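Local coordinates for putative uncharacterized protein (Chaetomium thermophilum, PDB 5T8V) that is the C-terminal HEAT-repeat part of the cohesin loader Scc2, which probably loads cohesin onto chromatin, at residues Ser651-Val654 with Gln655-Arg659. Residues are numbered along the deposited sequence; the frame is centred on the assembly and turned at random.
Sequences SVVV and QLILR
Val653 and Ile657 run alongside each other, one turn apart on the short helix 652-660, and Val653 CG1 meets Ile657 CD1 at 3.5 Å. Val653 turns that methyl down the helix because CG1 stands anti to its own N (chi1 174°), beside the carbonyl carbon. Ile657 answers with its CG1 branch, which runs back over the preceding turn to end in CD1. Leu675, Ile676 and Cys679 of helix 666-682 pack on Ile657, while Leu614 of helix 610-619 reaches Val653. Cutting Ile657 back to an alanine is likely to take CD1 from Val653 CG1 and open a gap toward Leu675, Ile676 and Cys679. A second, slightly wider pair follows: Val654 CG1 and Leu658 CD1 stand 3.9 Å apart, both side chains touching Lys689 of helix 685-696. Beneath them the backbone bonds run i to i+4, Leu658 N giving a nearly straight one to Val654 O (2.9 Å). Leu656 is buried too, against Leu618; the looser part is Val652, partly exposed, and Gln655, exposed with its chain extended beyond CG. Ser651 begins the helix as N-cap; its OG accepts a weak bond from Val654 N (3.4 Å) and is also hydrogen-bonded to Ile646 O. Helix 652-660 thus packs against helices 610-619, 666-682 and 685-696, as in an alpha-solenoid of HEAT repeats.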
loop_
_atom_site.group_PDB
_atom_site.type_symbol
_atom_site.label_atom_id
_atom_site.label_comp_id
_atom_site.label_asym_id
_atom_site.label_seq_id
_atom_site.Cartn_x
_atom_site.Cartn_y
_atom_site.Cartn_z
ATOM N N SER A 651 -15.484 2.463 7.697
ATOM C CA SER A 651 -14.270 3.175 7.320
ATOM C C SER A 651 -13.790 2.690 5.958
ATOM O O SER A 651 -13.465 1.508 5.794
ATOM C CB SER A 651 -13.180 2.969 8.368
ATOM O OG SER A 651 -11.947 3.499 7.918
ATOM N N VAL A 652 -13.738 3.604 4.986
ATOM C CA VAL A 652 -13.245 3.243 3.661
ATOM C C VAL A 652 -11.756 2.936 3.709
ATOM O O VAL A 652 -11.252 2.139 2.907
ATOM C CB VAL A 652 -13.554 4.362 2.648
ATOM C CG1 VAL A 652 -15.050 4.630 2.591
ATOM C CG2 VAL A 652 -12.794 5.635 3.002
ATOM N N VAL A 653 -11.023 3.559 4.633
ATOM C CA VAL A 653 -9.596 3.276 4.769
ATOM C C VAL A 653 -9.381 1.799 5.068
ATOM O O VAL A 653 -8.573 1.124 4.418
ATOM C CB VAL A 653 -8.977 4.169 5.859
ATOM C CG1 VAL A 653 -7.524 3.791 6.112
ATOM C CG2 VAL A 653 -9.079 5.634 5.460
ATOM N N VAL A 654 -10.108 1.275 6.057
ATOM C CA VAL A 654 -10.029 -0.150 6.365
ATOM C C VAL A 654 -10.376 -0.971 5.130
ATOM O O VAL A 654 -9.615 -1.851 4.710
ATOM C CB VAL A 654 -10.956 -0.490 7.548
ATOM C CG1 VAL A 654 -10.890 -1.978 7.880
ATOM C CG2 VAL A 654 -10.593 0.342 8.773
ATOM N N GLN A 655 -11.528 -0.679 4.522
ATOM C CA GLN A 655 -11.997 -1.420 3.357
ATOM C C GLN A 655 -10.911 -1.541 2.292
ATOM O O GLN A 655 -10.531 -2.648 1.889
ATOM C CB GLN A 655 -13.241 -0.724 2.796
ATOM C CG GLN A 655 -13.829 -1.346 1.541
ATOM C CD GLN A 655 -15.017 -0.558 1.016
ATOM O OE1 GLN A 655 -15.852 -0.082 1.787
ATOM N NE2 GLN A 655 -15.090 -0.405 -0.302
ATOM N N LEU A 656 -10.392 -0.403 1.829
ATOM C CA LEU A 656 -9.454 -0.405 0.712
ATOM C C LEU A 656 -8.058 -0.863 1.108
ATOM O O LEU A 656 -7.297 -1.290 0.234
ATOM C CB LEU A 656 -9.386 0.989 0.084
ATOM C CG LEU A 656 -10.711 1.554 -0.446
ATOM C CD1 LEU A 656 -10.467 2.800 -1.286
ATOM C CD2 LEU A 656 -11.493 0.518 -1.252
ATOM N N ILE A 657 -7.697 -0.782 2.388
ATOM C CA ILE A 657 -6.469 -1.427 2.845
ATOM C C ILE A 657 -6.603 -2.941 2.729
ATOM O O ILE A 657 -5.715 -3.627 2.203
ATOM C CB ILE A 657 -6.140 -0.994 4.285
ATOM C CG1 ILE A 657 -5.594 0.438 4.288
ATOM C CG2 ILE A 657 -5.130 -1.952 4.933
ATOM C CD1 ILE A 657 -5.444 1.041 5.674
ATOM N N LEU A 658 -7.719 -3.484 3.221
ATOM C CA LEU A 658 -7.967 -4.916 3.091
ATOM C C LEU A 658 -7.951 -5.337 1.628
ATOM O O LEU A 658 -7.335 -6.348 1.268
ATOM C CB LEU A 658 -9.302 -5.272 3.746
ATOM C CG LEU A 658 -9.385 -4.990 5.249
ATOM C CD1 LEU A 658 -10.789 -5.252 5.770
ATOM C CD2 LEU A 658 -8.367 -5.825 6.010
ATOM N N ARG A 659 -8.619 -4.570 0.764
ATOM C CA ARG A 659 -8.562 -4.870 -0.663
ATOM C C ARG A 659 -7.139 -4.760 -1.198
ATOM O O ARG A 659 -6.772 -5.477 -2.135
ATOM C CB ARG A 659 -9.500 -3.939 -1.428
ATOM C CG ARG A 659 -10.898 -4.507 -1.596
ATOM C CD ARG A 659 -11.913 -3.436 -1.952
ATOM N NE ARG A 659 -11.495 -2.626 -3.091
ATOM C CZ ARG A 659 -12.292 -1.782 -3.739
ATOM N NH1 ARG A 659 -11.824 -1.082 -4.765
ATOM N NH2 ARG A 659 -13.559 -1.641 -3.370
#